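PDB 2C0Z: dTDP-4-dehydrorhamnose 3-epimerase from Streptomyces niveus, which epimerises the C3 position of a dTDP-linked 4-keto-6-deoxy sugar, acting together with the protein NovU on the route to the antibiotic novobiocin. Local coordinates for residues M10-L15 with W21-E26; L36-V41 with T138-S143; R68-V73 with L162-P167; D92-L97 with R118-S123; D179-A184 with A189-T194. All blocks are in the same frame, centred on the assembly; numbering follows the deposited sequence.

Contact 1 (M10-L15 with W21-E26)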
# COMPACT_ATOMS: atom_id res chain seq x y z
N MET A 10 11.24 12.18 4.99
CA MET A 10 10.81 11.06 5.85
C MET A 10 11.48 11.12 7.23
O MET A 10 12.64 11.50 7.39
CB MET A 10 11.13 9.75 5.13
CG MET A 10 10.76 8.51 5.94
SD MET A 10 11.01 6.99 5.04
CE MET A 10 9.60 7.02 4.02
N ARG A 11 10.71 10.74 8.25
CA ARG A 11 11.20 10.61 9.61
C ARG A 11 10.58 9.34 10.21
O ARG A 11 9.49 8.94 9.84
CB ARG A 11 10.76 11.77 10.45
CG ARG A 11 11.26 13.06 10.05
CD ARG A 11 10.84 14.15 11.03
NE ARG A 11 11.51 14.03 12.32
CZ ARG A 11 11.03 14.46 13.50
NH1 ARG A 11 9.81 15.01 13.60
NH2 ARG A 11 11.76 14.36 14.60
N LEU A 12 11.31 8.69 11.09
CA LEU A 12 10.79 7.59 11.88
C LEU A 12 11.08 7.88 13.32
O LEU A 12 12.23 8.06 13.71
CB LEU A 12 11.43 6.27 11.50
CG LEU A 12 11.16 5.79 10.07
CD1 LEU A 12 12.14 6.39 9.05
CD2 LEU A 12 11.17 4.28 10.04
N ARG A 13 10.03 7.99 14.10
CA ARG A 13 10.19 8.27 15.52
C ARG A 13 9.42 7.30 16.39
O ARG A 13 8.31 6.93 16.09
CB ARG A 13 9.66 9.65 15.80
CG ARG A 13 10.46 10.74 15.08
CD ARG A 13 11.78 11.02 15.76
NE ARG A 13 11.55 11.77 17.00
CZ ARG A 13 12.45 11.93 17.96
NH1 ARG A 13 13.67 11.39 17.87
NH2 ARG A 13 12.14 12.64 19.03
N PRO A 14 10.00 6.91 17.52
CA PRO A 14 9.30 5.99 18.42
C PRO A 14 8.09 6.65 19.08
O PRO A 14 8.13 7.84 19.47
CB PRO A 14 10.37 5.65 19.47
CG PRO A 14 11.42 6.60 19.32
CD PRO A 14 11.33 7.31 18.02
N LEU A 15 7.02 5.88 19.22
CA LEU A 15 5.89 6.26 20.05
C LEU A 15 6.21 5.80 21.49
O LEU A 15 7.33 5.39 21.80
CB LEU A 15 4.59 5.70 19.47
CG LEU A 15 4.18 6.26 18.09
CD1 LEU A 15 2.79 5.82 17.71
CD2 LEU A 15 4.27 7.78 18.05
N TRP A 21 6.50 2.65 16.09
CA TRP A 21 7.09 3.86 15.47
C TRP A 21 6.06 4.55 14.61
O TRP A 21 5.19 3.92 14.01
CB TRP A 21 8.25 3.49 14.55
CG TRP A 21 9.46 2.89 15.20
CD1 TRP A 21 9.57 1.65 15.75
CD2 TRP A 21 10.74 3.53 15.39
NE1 TRP A 21 10.85 1.46 16.24
CE2 TRP A 21 11.57 2.60 16.05
CE3 TRP A 21 11.26 4.77 15.07
CZ2 TRP A 21 12.90 2.87 16.39
CZ3 TRP A 21 12.60 5.05 15.41
CH2 TRP A 21 13.39 4.11 16.06
N GLU A 22 6.21 5.87 14.53
CA GLU A 22 5.43 6.72 13.61
C GLU A 22 6.36 7.14 12.48
O GLU A 22 7.46 7.63 12.73
CB GLU A 22 4.82 7.93 14.30
CG GLU A 22 4.03 8.80 13.33
CD GLU A 22 3.25 9.91 14.01
OE1 GLU A 22 3.35 10.11 15.22
OE2 GLU A 22 2.51 10.60 13.29
N ILE A 23 5.92 6.92 11.25
CA ILE A 23 6.66 7.32 10.07
C ILE A 23 5.98 8.51 9.41
O ILE A 23 4.79 8.48 9.09
CB ILE A 23 6.75 6.15 9.09
CG1 ILE A 23 7.46 4.93 9.77
CG2 ILE A 23 7.54 6.58 7.87
CD1 ILE A 23 6.51 3.92 10.41
N THR A 24 6.75 9.58 9.23
CA THR A 24 6.37 10.73 8.44
C THR A 24 6.89 10.47 7.03
O THR A 24 8.06 10.12 6.85
CB THR A 24 7.05 11.98 9.03
OG1 THR A 24 6.58 12.18 10.37
CG2 THR A 24 6.73 13.21 8.24
N PRO A 25 6.06 10.59 6.00
CA PRO A 25 6.51 10.28 4.65
C PRO A 25 7.43 11.36 4.08
O PRO A 25 7.46 12.48 4.60
CB PRO A 25 5.20 10.22 3.85
CG PRO A 25 4.34 11.23 4.55
CD PRO A 25 4.65 11.02 6.01
N GLU A 26 8.15 11.03 3.02
CA GLU A 26 8.75 12.04 2.15
C GLU A 26 7.66 12.43 1.17
O GLU A 26 7.19 11.62 0.40
CB GLU A 26 9.97 11.50 1.40
CG GLU A 26 10.63 12.60 0.58
CD GLU A 26 11.78 12.14 -0.30
OE1 GLU A 26 12.11 10.94 -0.28
OE2 GLU A 26 12.37 13.02 -1.01
O HOH W 1 7.39 14.35 11.93
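Residues 11-14 and 21-24 form the two antiparallel strands of a beta hairpin, their short axes 4.5 Å apart at closest approach. Arg11 with Thr24 and Arg13 with Glu22 are hydrogen-bonded pairs. Leu12 with Ile23 and Pro14 with Trp21 are non-hydrogen-bonded pairs. In the Arg13 pair, Glu22 N lies 2.8 Å from Arg13 O.

The Trp21 ring is folded back over the partner strand. With CG beside its own backbone N (chi1 -65°), the indole passes Pro14, whose CA lies over one face toward the rim. Pro14 CD is 3.7 Å from Trp21 CZ3, while Leu12 O sits at the ring edge. Leu12 and Ile23 run side by side, Leu12 CD2 being 3.8 Å from Ile23 CG1. Arg11, Arg13, Glu22 and Thr24 lie on the other face of the sheet. There a water accepts from Arg11 NH1 (3.0 Å) and also bonds Thr24 OG1 at 2.8 Å. Helix 41-48 covers Leu12 and Trp21, and Glu22 OE2 forms a salt bridge with Arg118.

The two faces therefore differ in chemistry: Leu12 and Ile23 give an apolar one, while the Arg11 face is polar and binds water.

Contact 2 (L36-V41 with T138-S143)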
# COMPACT_ATOMS: atom_id res chain seq x y z
N LEU A 36 4.45 10.84 -2.71
CA LEU A 36 5.14 10.53 -1.48
C LEU A 36 5.72 9.14 -1.42
O LEU A 36 5.21 8.21 -2.03
CB LEU A 36 4.23 10.76 -0.28
CG LEU A 36 2.91 10.01 -0.24
CD1 LEU A 36 2.57 9.70 1.20
CD2 LEU A 36 1.78 10.81 -0.95
N ASP A 37 6.77 9.03 -0.63
CA ASP A 37 7.41 7.76 -0.23
C ASP A 37 6.91 7.51 1.19
O ASP A 37 7.20 8.30 2.10
CB ASP A 37 8.95 7.82 -0.14
CG ASP A 37 9.64 8.19 -1.45
OD1 ASP A 37 9.08 7.99 -2.53
OD2 ASP A 37 10.80 8.68 -1.47
N TRP A 38 6.15 6.44 1.40
CA TRP A 38 5.67 6.10 2.74
C TRP A 38 6.35 4.90 3.41
O TRP A 38 6.07 4.63 4.58
CB TRP A 38 4.14 5.95 2.80
CG TRP A 38 3.51 4.89 1.99
CD1 TRP A 38 3.36 4.86 0.64
CD2 TRP A 38 2.90 3.70 2.47
NE1 TRP A 38 2.67 3.74 0.26
CE2 TRP A 38 2.38 3.00 1.37
CE3 TRP A 38 2.72 3.15 3.74
CZ2 TRP A 38 1.72 1.77 1.50
CZ3 TRP A 38 2.07 1.94 3.86
CH2 TRP A 38 1.56 1.27 2.76
N TYR A 39 7.20 4.19 2.66
CA TYR A 39 8.09 3.16 3.22
C TYR A 39 9.38 3.20 2.43
O TYR A 39 9.34 3.26 1.21
CB TYR A 39 7.50 1.74 3.09
CG TYR A 39 8.46 0.67 3.56
CD1 TYR A 39 8.60 0.39 4.92
CD2 TYR A 39 9.29 0.01 2.67
CE1 TYR A 39 9.53 -0.57 5.37
CE2 TYR A 39 10.21 -0.90 3.10
CZ TYR A 39 10.33 -1.19 4.46
OH TYR A 39 11.26 -2.13 4.90
N HIS A 40 10.50 3.17 3.11
CA HIS A 40 11.81 3.09 2.46
C HIS A 40 12.72 2.16 3.25
O HIS A 40 12.94 2.37 4.44
CB HIS A 40 12.46 4.47 2.38
CG HIS A 40 13.69 4.54 1.55
ND1 HIS A 40 14.94 4.22 2.04
CD2 HIS A 40 13.86 4.90 0.27
CE1 HIS A 40 15.84 4.43 1.09
NE2 HIS A 40 15.21 4.83 -0.00
N VAL A 41 13.17 1.10 2.61
CA VAL A 41 13.83 0.00 3.34
C VAL A 41 15.09 0.45 4.10
O VAL A 41 15.33 -0.03 5.21
CB VAL A 41 14.15 -1.17 2.41
CG1 VAL A 41 15.17 -0.78 1.34
CG2 VAL A 41 14.61 -2.40 3.24
N THR A 138 -10.15 4.64 4.28
CA THR A 138 -9.46 3.49 3.72
C THR A 138 -8.06 3.36 4.31
O THR A 138 -7.25 4.28 4.20
CB THR A 138 -9.33 3.70 2.19
OG1 THR A 138 -10.64 3.91 1.61
CG2 THR A 138 -8.76 2.44 1.53
N LEU A 139 -7.80 2.23 4.96
CA LEU A 139 -6.50 1.90 5.51
C LEU A 139 -5.81 0.91 4.60
O LEU A 139 -6.46 0.04 4.01
CB LEU A 139 -6.63 1.29 6.90
CG LEU A 139 -7.14 2.23 7.95
CD1 LEU A 139 -7.10 1.49 9.28
CD2 LEU A 139 -6.31 3.47 7.99
N CYS A 140 -4.49 1.06 4.45
CA CYS A 140 -3.65 0.12 3.76
C CYS A 140 -2.65 -0.44 4.76
O CYS A 140 -2.06 0.33 5.55
CB CYS A 140 -2.93 0.82 2.61
SG CYS A 140 -1.92 -0.27 1.61
N TYR A 141 -2.47 -1.75 4.77
CA TYR A 141 -1.65 -2.43 5.76
C TYR A 141 -0.65 -3.30 5.03
O TYR A 141 -1.03 -4.01 4.10
CB TYR A 141 -2.48 -3.42 6.64
CG TYR A 141 -3.80 -2.98 7.22
CD1 TYR A 141 -4.90 -2.80 6.41
CD2 TYR A 141 -3.96 -2.84 8.59
CE1 TYR A 141 -6.14 -2.46 6.93
CE2 TYR A 141 -5.20 -2.50 9.13
CZ TYR A 141 -6.28 -2.31 8.29
OH TYR A 141 -7.53 -1.95 8.79
N LEU A 142 0.61 -3.25 5.44
CA LEU A 142 1.61 -4.22 5.04
C LEU A 142 1.95 -5.07 6.27
O LEU A 142 2.21 -4.51 7.35
CB LEU A 142 2.85 -3.54 4.51
CG LEU A 142 2.63 -2.40 3.51
CD1 LEU A 142 3.96 -1.78 3.10
CD2 LEU A 142 1.88 -2.88 2.29
N SER A 143 1.87 -6.38 6.12
CA SER A 143 2.04 -7.31 7.25
C SER A 143 3.19 -8.26 6.98
O SER A 143 3.39 -8.69 5.85
CB SER A 143 0.76 -8.13 7.48
OG SER A 143 -0.36 -7.30 7.83
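Strands 33-40 and 136-143 do not pair here; their backbones stay apart, with Trp38 CA and Cys140 CA 11.1 Å from each other, and side chains fill the distance. Trp38 does most of the bridging. Its CG stands between the backbone N and the carbonyl carbon (chi1 62°), and the far corner of the six-membered ring meets strand 136-143. Trp38 CH2 is 3.9 Å from Leu142 CG, the two side chains coming from opposite directions. The same Trp38 CH2 lies 4.0 Å from Cys140 SG. This is a sulfur-aromatic contact of oblique geometry: Cys140 SG is 5.1 Å from the centroid of the Trp38 six-membered ring and 65° off its normal.

These strands belong to the curled antiparallel sheet of the RmlC-like cupin fold, and the three side chains are buried within it. Tyr141, the proton donor by similarity, points away from Trp38, and its OH bonds Ser60. Strand 33-40 also continues the sheet into the second subunit by antiparallel pairing. Leu36 O accepts a hydrogen bond from Asn58 ND2 of the second subunit, and Trp38 NE1 makes a weak one to Asn58 O of that chain.

Contact 3 (R68-V73 with L162-P167)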
# COMPACT_ATOMS: atom_id res chain seq x y z
N ARG A 68 -13.00 -0.87 15.02
CA ARG A 68 -12.54 -2.21 14.76
C ARG A 68 -11.32 -2.47 15.61
O ARG A 68 -10.47 -1.59 15.80
CB ARG A 68 -12.12 -2.39 13.30
CG ARG A 68 -13.19 -2.11 12.32
CD ARG A 68 -12.81 -2.53 10.92
N GLY A 69 -11.26 -3.66 16.17
CA GLY A 69 -10.13 -4.02 16.99
C GLY A 69 -10.61 -4.59 18.31
O GLY A 69 -11.82 -4.82 18.45
N ILE A 70 -9.73 -4.79 19.29
CA ILE A 70 -8.26 -4.66 19.22
C ILE A 70 -7.71 -6.03 18.82
O ILE A 70 -7.88 -7.00 19.55
CB ILE A 70 -7.70 -4.24 20.60
CG1 ILE A 70 -8.29 -2.91 21.07
CG2 ILE A 70 -6.16 -4.24 20.56
CD1 ILE A 70 -8.11 -1.74 20.12
N HIS A 71 -7.09 -6.11 17.65
CA HIS A 71 -6.67 -7.40 17.09
C HIS A 71 -5.18 -7.59 17.23
O HIS A 71 -4.43 -6.65 17.21
CB HIS A 71 -7.09 -7.47 15.63
CG HIS A 71 -8.57 -7.38 15.44
ND1 HIS A 71 -9.15 -7.10 14.23
CD2 HIS A 71 -9.58 -7.53 16.32
CE1 HIS A 71 -10.47 -7.06 14.38
NE2 HIS A 71 -10.75 -7.32 15.65
N PHE A 72 -4.76 -8.84 17.36
CA PHE A 72 -3.35 -9.21 17.46
C PHE A 72 -3.16 -10.63 17.00
O PHE A 72 -4.12 -11.38 16.82
CB PHE A 72 -2.80 -9.05 18.89
CG PHE A 72 -3.37 -10.03 19.88
CD1 PHE A 72 -4.62 -9.82 20.43
CD2 PHE A 72 -2.67 -11.17 20.23
CE1 PHE A 72 -5.17 -10.69 21.33
CE2 PHE A 72 -3.22 -12.06 21.14
CZ PHE A 72 -4.49 -11.81 21.68
N VAL A 73 -1.89 -10.97 16.81
CA VAL A 73 -1.48 -12.31 16.43
C VAL A 73 -0.61 -12.93 17.53
O VAL A 73 0.29 -12.30 18.08
CB VAL A 73 -0.75 -12.28 15.06
CG1 VAL A 73 -0.18 -13.64 14.74
CG2 VAL A 73 -1.70 -11.80 13.95
N LEU A 162 -8.36 -0.42 29.37
CA LEU A 162 -7.86 0.44 28.31
C LEU A 162 -8.62 1.76 28.27
O LEU A 162 -8.02 2.82 28.17
CB LEU A 162 -7.95 -0.29 26.95
CG LEU A 162 -7.23 -1.64 26.87
CD1 LEU A 162 -7.49 -2.29 25.52
CD2 LEU A 162 -5.72 -1.53 27.09
N ALA A 163 -9.95 1.68 28.33
CA ALA A 163 -10.81 2.84 28.33
C ALA A 163 -10.44 3.82 27.21
O ALA A 163 -10.21 5.00 27.42
CB ALA A 163 -10.78 3.54 29.71
N ILE A 164 -10.35 3.27 26.00
CA ILE A 164 -9.90 4.03 24.85
C ILE A 164 -10.92 5.13 24.52
O ILE A 164 -12.12 4.90 24.50
CB ILE A 164 -9.69 3.10 23.67
CG1 ILE A 164 -8.54 2.12 23.98
CG2 ILE A 164 -9.40 3.94 22.40
CD1 ILE A 164 -8.48 0.86 23.11
N ASP A 165 -10.40 6.32 24.24
CA ASP A 165 -11.23 7.49 23.93
C ASP A 165 -11.56 7.54 22.43
O ASP A 165 -11.08 8.40 21.71
CB ASP A 165 -10.48 8.79 24.35
CG ASP A 165 -10.08 8.82 25.84
OD1 ASP A 165 -10.98 8.69 26.73
OD2 ASP A 165 -8.89 8.97 26.23
N TRP A 166 -12.38 6.60 21.98
CA TRP A 166 -12.82 6.55 20.58
C TRP A 166 -13.60 7.81 20.25
O TRP A 166 -14.52 8.15 21.00
CB TRP A 166 -13.72 5.33 20.36
CG TRP A 166 -13.05 4.02 20.61
CD1 TRP A 166 -13.37 3.14 21.59
CD2 TRP A 166 -11.96 3.42 19.87
NE1 TRP A 166 -12.54 2.04 21.54
CE2 TRP A 166 -11.68 2.17 20.48
CE3 TRP A 166 -11.20 3.80 18.76
CZ2 TRP A 166 -10.67 1.30 20.02
CZ3 TRP A 166 -10.20 2.92 18.29
CH2 TRP A 166 -9.93 1.71 18.95
N PRO A 167 -13.27 8.47 19.15
CA PRO A 167 -13.94 9.73 18.77
C PRO A 167 -15.27 9.47 18.07
O PRO A 167 -15.46 9.83 16.90
CB PRO A 167 -12.93 10.38 17.83
CG PRO A 167 -12.29 9.23 17.14
CD PRO A 167 -12.17 8.15 18.21
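A cis peptide bond joins Gly69 to Ile70, the residue that carries this contact from strand 67-73. Gly69 itself has a positive phi (129°). Ile70 points toward the loop 162-167.

A single methyl does the touching. Ile70 CD1 meets Ile164 CD1 tip to tip at 4.0 Å. It also lies in the plane of the Trp166 indole, at the ring edge, 4.0 Å from Trp166 CZ2. Ile70 CG1 is beside the backbone N (chi1 -59°), and a second bend at chi2 (-57°) sets the direction of CD1. Ile164 meets the same indole differently. Its CG2 stands 3.5 Å above the ring plane, over the ring centre, so the loop packs on itself through this pair. Trp166 NE1 is bonded to Pro157 O.

The contact lays the loop after strand 152-154 on the five-stranded sheet of the cupin fold, where Val93 and Val95 also line it. His71, the proton acceptor by similarity, is next to Ile70 in the strand. Its NE2 is hydrogen-bonded to Asp177 OD1, and Asp177 OD2 accepts from Gly69 N. The apolar side of the strand thus faces the loop, while Asp177 ties the polar His71 to the backbone of Gly69.

Contact 4 (D92-L97 with R118-S123). With EDO (1,2-ethanediol), chain C.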
# COMPACT_ATOMS: atom_id res chain seq x y z
N ASP A 92 -6.22 5.96 14.89
CA ASP A 92 -5.55 4.66 14.92
C ASP A 92 -4.98 4.40 16.30
O ASP A 92 -4.33 5.26 16.89
CB ASP A 92 -4.41 4.66 13.90
CG ASP A 92 -3.83 3.31 13.72
OD1 ASP A 92 -4.45 2.54 12.95
OD2 ASP A 92 -2.82 2.92 14.36
N VAL A 93 -5.20 3.21 16.82
CA VAL A 93 -4.80 2.88 18.21
C VAL A 93 -3.95 1.64 18.25
O VAL A 93 -4.28 0.58 17.67
CB VAL A 93 -6.05 2.71 19.09
CG1 VAL A 93 -5.72 2.25 20.51
CG2 VAL A 93 -6.81 4.00 19.15
N VAL A 94 -2.83 1.76 18.95
CA VAL A 94 -1.99 0.62 19.27
C VAL A 94 -2.12 0.34 20.77
O VAL A 94 -2.27 1.26 21.60
CB VAL A 94 -0.52 0.81 18.87
CG1 VAL A 94 -0.36 0.86 17.35
CG2 VAL A 94 0.06 2.07 19.47
N VAL A 95 -2.08 -0.94 21.11
CA VAL A 95 -2.29 -1.39 22.49
C VAL A 95 -1.20 -2.36 22.84
O VAL A 95 -0.98 -3.33 22.11
CB VAL A 95 -3.63 -2.07 22.65
CG1 VAL A 95 -3.84 -2.52 24.13
CG2 VAL A 95 -4.74 -1.14 22.15
N ASP A 96 -0.48 -2.11 23.92
CA ASP A 96 0.54 -3.06 24.34
C ASP A 96 -0.08 -4.21 25.08
O ASP A 96 -0.48 -4.05 26.22
CB ASP A 96 1.57 -2.36 25.22
CG ASP A 96 2.84 -3.16 25.39
OD1 ASP A 96 2.84 -4.39 25.14
OD2 ASP A 96 3.88 -2.59 25.78
N LEU A 97 -0.11 -5.39 24.43
CA LEU A 97 -0.74 -6.59 25.00
C LEU A 97 0.30 -7.55 25.59
O LEU A 97 -0.04 -8.68 25.95
CB LEU A 97 -1.56 -7.29 23.91
CG LEU A 97 -2.75 -6.47 23.38
CD1 LEU A 97 -3.38 -7.23 22.22
CD2 LEU A 97 -3.76 -6.18 24.47
N ARG A 118 0.79 9.95 7.49
CA ARG A 118 1.69 9.22 8.37
C ARG A 118 1.37 7.72 8.31
O ARG A 118 0.30 7.29 7.85
CB ARG A 118 1.61 9.75 9.80
CG ARG A 118 1.75 11.26 9.89
CD ARG A 118 3.12 11.66 10.07
NE ARG A 118 3.38 13.11 10.01
CZ ARG A 118 3.70 13.85 11.04
NH1 ARG A 118 3.76 13.34 12.27
NH2 ARG A 118 3.95 15.13 10.85
N ALA A 119 2.33 6.94 8.77
CA ALA A 119 2.19 5.50 8.91
C ALA A 119 2.61 5.13 10.34
O ALA A 119 3.40 5.85 10.97
CB ALA A 119 3.02 4.76 7.89
N VAL A 120 2.08 4.01 10.82
CA VAL A 120 2.49 3.45 12.08
C VAL A 120 2.98 2.05 11.86
O VAL A 120 2.33 1.26 11.18
CB VAL A 120 1.35 3.49 13.13
CG1 VAL A 120 1.69 2.69 14.35
CG2 VAL A 120 1.03 4.89 13.54
N TYR A 121 4.16 1.74 12.42
CA TYR A 121 4.70 0.39 12.45
C TYR A 121 4.52 -0.15 13.86
O TYR A 121 4.87 0.50 14.84
CB TYR A 121 6.16 0.37 12.07
CG TYR A 121 6.82 -0.96 12.34
CD1 TYR A 121 6.55 -2.05 11.52
CD2 TYR A 121 7.68 -1.14 13.41
CE1 TYR A 121 7.13 -3.28 11.76
CE2 TYR A 121 8.25 -2.38 13.65
CZ TYR A 121 7.96 -3.44 12.81
OH TYR A 121 8.54 -4.70 13.01
N LEU A 122 3.96 -1.34 13.94
CA LEU A 122 3.81 -2.03 15.22
C LEU A 122 4.39 -3.42 15.17
O LEU A 122 4.16 -4.16 14.22
CB LEU A 122 2.37 -2.06 15.70
CG LEU A 122 1.30 -2.55 14.76
CD1 LEU A 122 0.19 -3.23 15.51
CD2 LEU A 122 0.73 -1.39 13.95
N SER A 123 5.19 -3.72 16.17
CA SER A 123 5.89 -4.98 16.27
C SER A 123 4.99 -6.10 16.80
O SER A 123 3.83 -5.91 17.13
CB SER A 123 7.07 -4.82 17.26
OG SER A 123 8.03 -3.87 16.83
C1 EDO C . 3.84 14.85 6.23
O1 EDO C . 3.34 14.01 7.25
C2 EDO C . 3.69 16.28 6.69
O2 EDO C . 4.22 16.42 8.00
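Val94 CG1 packs against two side chains of strand 119-122. It meets Val120 CG1 tip to tip at 4.1 Å and lies 4.2 Å from Leu122 CD2. Val94 CG1 sits beside its own backbone N (chi1 -67°), while Val120 CG1 is anti to the backbone N of Val120 (chi1 170°), which turns the two methyls toward each other. Asp92 joins more loosely, its OD2 4.4 Å from Val120 CB, and its OD1 is hydrogen-bonded to His128 NE2.

Strands 89-96 and 119-122 belong to the two different sheets of the cupin barrel. Their short axes run nearly parallel, at 17°, and stay 9.3 Å apart at closest approach. No hydrogen bond links the segments, so the sheets meet here through side chains in the barrel interior. Val20 also packs on both Val94 and Val120.

Arg118, at the start of 118-123, grips a 1,2-ethanediol with two nearly straight bonds. Arg118 NE lies 2.9 Å from EDO O1, at the guanidinium edge and in its plane, and Arg118 NH2 is 3.1 Å from EDO O2. The diol probably comes from the crystallisation liquor.

An apolar valine-leucine cluster thus borders Asp92, whose carboxylate would help to orient His128, a substrate-binding residue by similarity.

Contact 5 (D179-A184 with A189-T194)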
# COMPACT_ATOMS: atom_id res chain seq x y z
N ASP A 179 -18.11 -9.43 20.84
CA ASP A 179 -18.05 -10.68 21.61
C ASP A 179 -16.65 -10.98 22.15
O ASP A 179 -16.44 -11.98 22.85
CB ASP A 179 -18.51 -11.86 20.74
CG ASP A 179 -20.00 -11.78 20.39
OD1 ASP A 179 -20.74 -10.98 21.01
OD2 ASP A 179 -20.49 -12.47 19.50
N ALA A 180 -15.69 -10.11 21.88
CA ALA A 180 -14.32 -10.36 22.30
C ALA A 180 -14.15 -10.25 23.81
O ALA A 180 -14.87 -9.51 24.47
CB ALA A 180 -13.40 -9.37 21.64
N LEU A 181 -13.14 -10.97 24.30
CA LEU A 181 -12.80 -10.97 25.72
C LEU A 181 -12.31 -9.62 26.16
O LEU A 181 -11.64 -8.89 25.42
CB LEU A 181 -11.68 -11.97 25.99
CG LEU A 181 -11.98 -13.46 25.85
CD1 LEU A 181 -10.86 -14.26 26.43
CD2 LEU A 181 -13.25 -13.81 26.46
N LEU A 182 -12.64 -9.27 27.39
CA LEU A 182 -11.93 -8.21 28.10
C LEU A 182 -10.46 -8.53 28.20
O LEU A 182 -10.05 -9.69 28.20
CB LEU A 182 -12.49 -8.01 29.49
CG LEU A 182 -13.96 -7.64 29.52
CD1 LEU A 182 -14.34 -7.34 30.96
CD2 LEU A 182 -14.25 -6.47 28.64
N LEU A 183 -9.64 -7.48 28.30
CA LEU A 183 -8.20 -7.64 28.44
C LEU A 183 -7.85 -8.60 29.61
O LEU A 183 -7.06 -9.50 29.43
CB LEU A 183 -7.53 -6.27 28.64
CG LEU A 183 -6.01 -6.30 28.78
CD1 LEU A 183 -5.39 -6.68 27.44
CD2 LEU A 183 -5.49 -4.97 29.27
N ALA A 184 -8.46 -8.39 30.76
CA ALA A 184 -8.18 -9.20 31.94
C ALA A 184 -8.65 -10.64 31.77
O ALA A 184 -8.01 -11.57 32.29
CB ALA A 184 -8.84 -8.58 33.18
N ALA A 189 -6.90 -16.28 30.96
CA ALA A 189 -6.91 -17.54 30.27
C ALA A 189 -5.58 -17.88 29.58
O ALA A 189 -5.51 -18.87 28.86
CB ALA A 189 -8.02 -17.55 29.26
N GLY A 190 -4.55 -17.05 29.78
CA GLY A 190 -3.25 -17.27 29.16
C GLY A 190 -3.16 -16.98 27.67
O GLY A 190 -2.33 -17.55 26.97
N LEU A 191 -4.01 -16.07 27.17
CA LEU A 191 -4.17 -15.87 25.74
C LEU A 191 -3.30 -14.73 25.21
O LEU A 191 -3.17 -14.53 24.00
CB LEU A 191 -5.65 -15.62 25.42
CG LEU A 191 -6.50 -16.80 25.87
CD1 LEU A 191 -7.95 -16.49 25.65
CD2 LEU A 191 -6.12 -18.09 25.07
N LEU A 192 -2.67 -13.98 26.10
CA LEU A 192 -1.90 -12.82 25.65
C LEU A 192 -0.44 -13.15 25.44
O LEU A 192 0.10 -14.02 26.10
CB LEU A 192 -2.04 -11.67 26.65
CG LEU A 192 -3.45 -11.12 26.83
CD1 LEU A 192 -3.43 -9.96 27.79
CD2 LEU A 192 -4.05 -10.68 25.48
N PRO A 193 0.21 -12.39 24.54
CA PRO A 193 1.64 -12.50 24.32
C PRO A 193 2.42 -12.13 25.59
O PRO A 193 1.93 -11.34 26.36
CB PRO A 193 1.89 -11.44 23.24
CG PRO A 193 0.59 -11.14 22.65
CD PRO A 193 -0.39 -11.32 23.73
N THR A 194 3.63 -12.68 25.77
CA THR A 194 4.50 -12.27 26.86
C THR A 194 5.61 -11.37 26.32
O THR A 194 6.14 -11.59 25.24
CB THR A 194 5.05 -13.47 27.66
OG1 THR A 194 6.14 -14.07 26.97
CG2 THR A 194 3.99 -14.55 27.81
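Leu183 and Leu192 form the buried half of the contact; a Schellman motif closes helix 183-188 between the segments. Gly190, with positive phi, is its C-prime residue, and the chain leaves the helix there. Leu191 N reaches Ala186 O, and Gly190 N reaches Arg187 O.

On the inner side, Leu183 CD1 lies 3.8 Å from Leu192 CD1, the two side chains crossing at about a right angle. The CB of Leu183 points away from 189-194, but CG is anti to the backbone N (chi1 -179°) and the chain then bends at chi2 (70°). That bend returns CD1 to Leu192. Tyr104 packs on both leucines, and Phe72 of strand 67-73 also covers Leu192, so this pair is well enclosed.

The outer side is less enclosed and nearer to solvent. Leu181 is partly exposed and Leu191 exposed, and both also touch a crystal neighbour. They too cross at about a right angle. Leu182 is the N-cap residue, right before the helix, and Asp159 OD1 accepts from Leu183 N. No hydrogen bond links the two segments themselves. On the exposed side, Leu181 CD1 and Leu191 CD1 are 3.7 Å apart.

Contacts 1 and 2 and residues 118-123 of contact 4 share the curled sheet. Strand 20-30 joins contact 1 to contact 2 through Glu26 O and Asp37 N, 2.8 Å apart. It joins contact 4 through Ile23 N and Ala119 O, also 2.8 Å apart. Contact 4 in turn touches contact 3 on the second sheet, where Ile70 and Trp166 pack on Val95 and Val93. Contact 5 packs on contact 4, with Leu97 CD2 3.4 Å from Leu183 CD1. Contacts 1 and 5 lie on opposite sides of the chain's centre, their own centres about 30 Å apart. By similarity, contacts 2 and 3, centres about 21 Å apart, carry the proton donor Tyr141 and acceptor His71.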